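PDB 2NVA: arginine decarboxylase, A207R protein from Paramecium bursaria Chlorella virus 1, which probably catalyses the pyridoxal phosphate-dependent decarboxylation of arginine to agmatine, as an arginine decarboxylase of the eukaryotic ornithine decarboxylase-like type. Local coordinates for residues A[18-23]-A[260-265]; A[256-261]-A[350-355]. All coordinates share one frame; numbering follows the deposited sequence.

Interaction 1: A[18-23]-A[260-265]; sequences SFYVSS and HYSVLA
F19 and V21 pair with A265 and V263 in an antiparallel sheet, strand 18-22 meeting strand 262-265 at 158°, with their axes 4.6 Å apart at closest. F19 bonds A265 in both directions through the backbone, and V21 bonds V263 likewise. The CA atoms of Y20, S22 and S262 add C-H...O contacts beside these bonds.

F19, V21, V263 and A265 line one face of the sheet. The F19 ring stands with CG between its backbone N and carbonyl carbon (chi1 61°). This brings the ring over A265, and A265 CB sits 3.6 Å from the F19 ring centroid. V21 CB meets V263 CG2 next to it. Helix 2-11 packs on this side, with V5 touching both F19 and V21.

On the other face L264 CD1 lies 3.7 Å from the centroid of the Y20 ring, almost straight above it. L264 CG is anti to its backbone N (chi1 179°), and this carries the branch over to the ring. L264 CD2 touches Y20 OH, while S262 CB lies at the ring edge. The hydroxyls of S22 and S262 share a hydrogen bond of 2.8 Å between their OG atoms.

Where strand 18-22 runs out, S23 N bonds Y261 O at 2.8 Å. A water donates to V21 O and Y261 O and accepts from S23 OG. S22 CB sits over a face of the Y261 ring, 3.8 Å from its centroid, and D52 takes the Y261 hydroxyl.

Strand 367-371 flanks strand 18-22 on its other edge, in parallel. The pairing brings an N-terminal strand, the strand that follows the barrel and a C-terminal strand together in the beta domain that accompanies the TIM barrel in this decarboxylase fold.

Interaction 2: A[256-261]-A[350-355]; sequences FFAEHY and WGAYTN. With PL2 ((4-{[(4-{[amino(imino)methyl]amino}butyl)amino]methyl}-5-hydroxy-6-methylpyridin-3-yl)methyl dihydrogen phosphate), chain I.
A352 CB packs on the backbone of E259, 3.7 Å from its CA, and lies 4.1 Å from E259 CB. The side chain of A258 also points at the loop. A258 CB lies 3.5 Å from G351 O, with A352 CB further off. G351 fits close against the chain here: G351 CA makes a C-H...O contact of 3.1 Å with A258 O. G351 N gives a bent hydrogen bond to E259 O (3.0 Å, 139° at the hydrogen).

Helix 255-258 follows the last strand of the TIM barrel, and the loop that meets it helps to build the cofactor site. In this loop Y353 OH donates a hydrogen bond to phosphate oxygen OP3 of the bound PL2, the pyridoxal phosphate-agmatine adduct, at 2.6 Å. With Y353 CG anti to the carbonyl carbon (chi1 -56°), the ring lies along the ligand, its OH at the phosphate and PL2 CD over the centre of one face. The backbone N atoms of G254 and R255 bind PL2 as well. T354 OG1 bonds back to W350 O at 2.8 Å from above the carbonyl plane, and T354 CG2 rests on the W350 ring.

Overall arrangement
Both interactions are buried, but interaction 2 lies nearer the centre of the chain, with its centre about 7 Å away against about 16 Å for interaction 1. They share H260 and Y261, where helix 255-258 gives way to strand 262-274. The two contacts touch through a probable hydrogen bond from W350 N to S262 O, and Y20 and L264 pack against W350. Interaction 1 is regular sheet pairing with apolar, aromatic and serine side chains, and buries 583 Å². Interaction 2 is smaller, at 193 Å², and joins residues 258-259 to a loop mostly through backbone and alanines. That loop carries Y353 to the cofactor.

Interaction 1: A[18-23]-A[260-265]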
# COMPACT_ATOMS: atom_id res chain seq x y z
N SER A 18 -6.53 -13.08 10.12
CA SER A 18 -5.11 -13.35 10.28
C SER A 18 -4.64 -12.67 11.57
O SER A 18 -5.30 -11.75 12.05
CB SER A 18 -4.33 -12.83 9.09
OG SER A 18 -4.46 -11.42 8.98
N PHE A 19 -3.54 -13.13 12.14
CA PHE A 19 -3.09 -12.56 13.42
C PHE A 19 -1.58 -12.58 13.57
O PHE A 19 -0.91 -13.53 13.16
CB PHE A 19 -3.80 -13.24 14.63
CG PHE A 19 -3.54 -14.73 14.77
CD1 PHE A 19 -2.52 -15.21 15.60
CD2 PHE A 19 -4.35 -15.66 14.11
CE1 PHE A 19 -2.30 -16.59 15.75
CE2 PHE A 19 -4.13 -17.04 14.23
CZ PHE A 19 -3.11 -17.51 15.06
N TYR A 20 -1.06 -11.50 14.16
CA TYR A 20 0.34 -11.41 14.54
C TYR A 20 0.50 -12.01 15.92
O TYR A 20 -0.35 -11.79 16.78
CB TYR A 20 0.79 -9.95 14.57
CG TYR A 20 0.87 -9.33 13.20
CD1 TYR A 20 2.06 -9.37 12.46
CD2 TYR A 20 -0.24 -8.72 12.63
CE1 TYR A 20 2.14 -8.81 11.19
CE2 TYR A 20 -0.17 -8.15 11.35
CZ TYR A 20 1.02 -8.20 10.64
OH TYR A 20 1.09 -7.64 9.39
N VAL A 21 1.58 -12.78 16.11
CA VAL A 21 1.96 -13.22 17.46
C VAL A 21 3.28 -12.53 17.77
O VAL A 21 4.30 -12.81 17.12
CB VAL A 21 2.12 -14.77 17.57
CG1 VAL A 21 2.54 -15.17 18.99
CG2 VAL A 21 0.83 -15.46 17.13
N SER A 22 3.24 -11.63 18.75
CA SER A 22 4.36 -10.72 19.01
C SER A 22 4.99 -11.01 20.35
O SER A 22 4.27 -11.27 21.32
CB SER A 22 3.86 -9.28 18.94
OG SER A 22 3.29 -9.03 17.66
N SER A 23 6.31 -10.95 20.42
CA SER A 23 7.02 -11.26 21.67
C SER A 23 7.97 -10.16 22.11
O SER A 23 9.08 -10.03 21.57
CB SER A 23 7.78 -12.59 21.56
OG SER A 23 8.44 -12.65 20.31
N HIS A 260 12.11 -9.65 13.98
CA HIS A 260 11.85 -10.91 14.67
C HIS A 260 10.80 -10.79 15.77
O HIS A 260 10.49 -11.76 16.46
CB HIS A 260 13.15 -11.47 15.25
CG HIS A 260 14.23 -11.64 14.23
ND1 HIS A 260 14.09 -12.47 13.13
CD2 HIS A 260 15.46 -11.08 14.13
CE1 HIS A 260 15.19 -12.41 12.40
NE2 HIS A 260 16.04 -11.58 12.99
N TYR A 261 10.26 -9.59 15.93
CA TYR A 261 9.28 -9.33 16.96
C TYR A 261 8.00 -10.17 16.82
O TYR A 261 7.39 -10.57 17.82
CB TYR A 261 8.92 -7.84 16.96
CG TYR A 261 7.85 -7.40 17.96
CD1 TYR A 261 7.95 -7.73 19.32
CD2 TYR A 261 6.77 -6.61 17.55
CE1 TYR A 261 6.97 -7.31 20.22
CE2 TYR A 261 5.81 -6.18 18.43
CZ TYR A 261 5.91 -6.52 19.77
OH TYR A 261 4.94 -6.09 20.66
N SER A 262 7.59 -10.39 15.57
CA SER A 262 6.30 -11.00 15.27
C SER A 262 6.40 -12.12 14.24
O SER A 262 7.31 -12.13 13.43
CB SER A 262 5.32 -9.95 14.74
OG SER A 262 5.17 -8.87 15.65
N VAL A 263 5.45 -13.05 14.32
CA VAL A 263 5.15 -13.94 13.18
C VAL A 263 3.74 -13.58 12.73
O VAL A 263 2.98 -13.02 13.51
CB VAL A 263 5.27 -15.45 13.54
CG1 VAL A 263 6.69 -15.79 14.05
CG2 VAL A 263 4.22 -15.87 14.58
N LEU A 264 3.40 -13.88 11.48
CA LEU A 264 2.05 -13.60 10.98
C LEU A 264 1.37 -14.90 10.58
O LEU A 264 1.83 -15.57 9.68
CB LEU A 264 2.08 -12.62 9.81
CG LEU A 264 0.74 -12.24 9.16
CD1 LEU A 264 -0.31 -11.78 10.17
CD2 LEU A 264 0.98 -11.15 8.09
N ALA A 265 0.28 -15.24 11.27
CA ALA A 265 -0.49 -16.45 10.99
C ALA A 265 -1.66 -16.13 10.07
O ALA A 265 -2.35 -15.13 10.27
CB ALA A 265 -1.00 -17.06 12.29
O HOH W 1 6.88 -13.54 17.78

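Interaction 2: A[256-261]-A[350-355]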
# COMPACT_ATOMS: atom_id res chain seq x y z
N PHE A 256 16.23 -4.00 12.60
CA PHE A 256 17.06 -4.77 13.52
C PHE A 256 16.24 -5.30 14.69
O PHE A 256 16.37 -6.47 15.06
CB PHE A 256 18.27 -3.96 14.03
CG PHE A 256 19.23 -4.77 14.89
CD1 PHE A 256 20.33 -5.39 14.32
CD2 PHE A 256 19.01 -4.90 16.26
CE1 PHE A 256 21.21 -6.15 15.12
CE2 PHE A 256 19.87 -5.66 17.07
CZ PHE A 256 20.98 -6.28 16.50
N PHE A 257 15.40 -4.45 15.26
CA PHE A 257 14.55 -4.84 16.39
C PHE A 257 13.20 -5.39 15.99
O PHE A 257 12.67 -6.28 16.65
CB PHE A 257 14.38 -3.66 17.36
CG PHE A 257 15.66 -3.19 17.96
CD1 PHE A 257 16.38 -4.01 18.83
CD2 PHE A 257 16.17 -1.93 17.66
CE1 PHE A 257 17.59 -3.58 19.39
CE2 PHE A 257 17.38 -1.50 18.21
CZ PHE A 257 18.09 -2.33 19.09
N ALA A 258 12.62 -4.83 14.93
CA ALA A 258 11.23 -5.15 14.57
C ALA A 258 11.08 -6.47 13.82
O ALA A 258 10.05 -7.13 13.94
CB ALA A 258 10.61 -3.99 13.77
N GLU A 259 12.08 -6.85 13.03
CA GLU A 259 11.91 -8.04 12.16
C GLU A 259 11.40 -9.28 12.92
O GLU A 259 10.38 -9.86 12.55
CB GLU A 259 13.19 -8.37 11.40
CG GLU A 259 13.07 -9.62 10.51
CD GLU A 259 14.31 -9.91 9.67
OE1 GLU A 259 15.25 -9.09 9.66
OE2 GLU A 259 14.34 -10.97 8.99
N HIS A 260 12.11 -9.65 13.98
CA HIS A 260 11.85 -10.91 14.67
C HIS A 260 10.80 -10.79 15.77
O HIS A 260 10.49 -11.76 16.46
CB HIS A 260 13.15 -11.47 15.25
CG HIS A 260 14.23 -11.64 14.23
ND1 HIS A 260 14.09 -12.47 13.13
CD2 HIS A 260 15.46 -11.08 14.13
CE1 HIS A 260 15.19 -12.41 12.40
NE2 HIS A 260 16.04 -11.58 12.99
N TYR A 261 10.26 -9.59 15.93
CA TYR A 261 9.28 -9.33 16.96
C TYR A 261 8.00 -10.17 16.82
O TYR A 261 7.39 -10.57 17.82
CB TYR A 261 8.92 -7.84 16.96
CG TYR A 261 7.85 -7.40 17.96
CD1 TYR A 261 7.95 -7.73 19.32
CD2 TYR A 261 6.77 -6.61 17.55
CE1 TYR A 261 6.97 -7.31 20.22
CE2 TYR A 261 5.81 -6.18 18.43
CZ TYR A 261 5.91 -6.52 19.77
OH TYR A 261 4.94 -6.09 20.66
N TRP A 350 8.13 -11.63 10.86
CA TRP A 350 7.24 -10.80 10.06
C TRP A 350 6.85 -9.51 10.79
O TRP A 350 5.68 -9.12 10.80
CB TRP A 350 6.00 -11.59 9.60
CG TRP A 350 5.57 -11.15 8.24
CD1 TRP A 350 4.47 -10.41 7.91
CD2 TRP A 350 6.28 -11.37 7.02
NE1 TRP A 350 4.45 -10.17 6.54
CE2 TRP A 350 5.55 -10.75 5.98
CE3 TRP A 350 7.48 -12.05 6.71
CZ2 TRP A 350 5.99 -10.77 4.64
CZ3 TRP A 350 7.91 -12.08 5.37
CH2 TRP A 350 7.16 -11.45 4.36
N GLY A 351 7.84 -8.86 11.40
CA GLY A 351 7.57 -7.67 12.20
C GLY A 351 8.05 -6.34 11.62
O GLY A 351 7.73 -5.29 12.16
N ALA A 352 8.81 -6.38 10.52
CA ALA A 352 9.41 -5.16 9.96
C ALA A 352 8.75 -4.74 8.66
O ALA A 352 8.81 -5.48 7.68
CB ALA A 352 10.89 -5.37 9.76
N TYR A 353 8.11 -3.55 8.67
CA TYR A 353 7.42 -3.00 7.49
C TYR A 353 6.33 -3.97 7.04
O TYR A 353 6.20 -4.27 5.85
CB TYR A 353 8.42 -2.70 6.35
CG TYR A 353 9.52 -1.77 6.81
CD1 TYR A 353 9.23 -0.43 7.08
CD2 TYR A 353 10.82 -2.22 6.99
CE1 TYR A 353 10.21 0.44 7.52
CE2 TYR A 353 11.82 -1.36 7.43
CZ TYR A 353 11.50 -0.03 7.70
OH TYR A 353 12.47 0.84 8.14
N THR A 354 5.54 -4.46 8.01
CA THR A 354 4.48 -5.42 7.73
C THR A 354 3.14 -4.82 8.14
O THR A 354 2.41 -4.29 7.29
CB THR A 354 4.75 -6.77 8.41
OG1 THR A 354 4.95 -6.58 9.82
CG2 THR A 354 6.01 -7.40 7.83
N ASN A 355 2.83 -4.86 9.44
CA ASN A 355 1.57 -4.31 9.94
C ASN A 355 1.40 -2.79 9.69
O ASN A 355 0.29 -2.34 9.49
CB ASN A 355 1.35 -4.63 11.43
CG ASN A 355 2.58 -4.36 12.28
OD1 ASN A 355 3.57 -5.11 12.23
ND2 ASN A 355 2.51 -3.31 13.11
N1 PL2 I . 16.09 6.13 9.79
C2 PL2 I . 15.58 6.76 8.72
C2A PL2 I . 15.70 8.29 8.59
C3 PL2 I . 14.94 5.99 7.73
O3 PL2 I . 14.44 6.65 6.65
C4 PL2 I . 14.83 4.59 7.84
C4A PL2 I . 14.11 3.71 6.78
C5 PL2 I . 15.40 4.01 8.99
C6 PL2 I . 16.02 4.80 9.94
P PL2 I . 15.92 0.14 8.76
N PL2 I . 14.14 4.31 5.42
CA PL2 I . 12.91 4.02 4.68
CG PL2 I . 11.41 2.22 3.72
OP2 PL2 I . 16.38 -0.70 7.47
OP3 PL2 I . 14.45 -0.42 9.17
OP1 PL2 I . 16.90 0.02 9.88
OP4 PL2 I . 15.74 1.63 8.19
C5M PL2 I . 15.34 2.48 9.21
CB PL2 I . 12.65 2.50 4.58
CD PL2 I . 11.17 0.70 3.58
NE PL2 I . 9.91 0.55 2.82
CZ PL2 I . 9.18 -0.58 2.71
NH2 PL2 I . 8.04 -0.55 1.99
NH1 PL2 I . 9.58 -1.71 3.30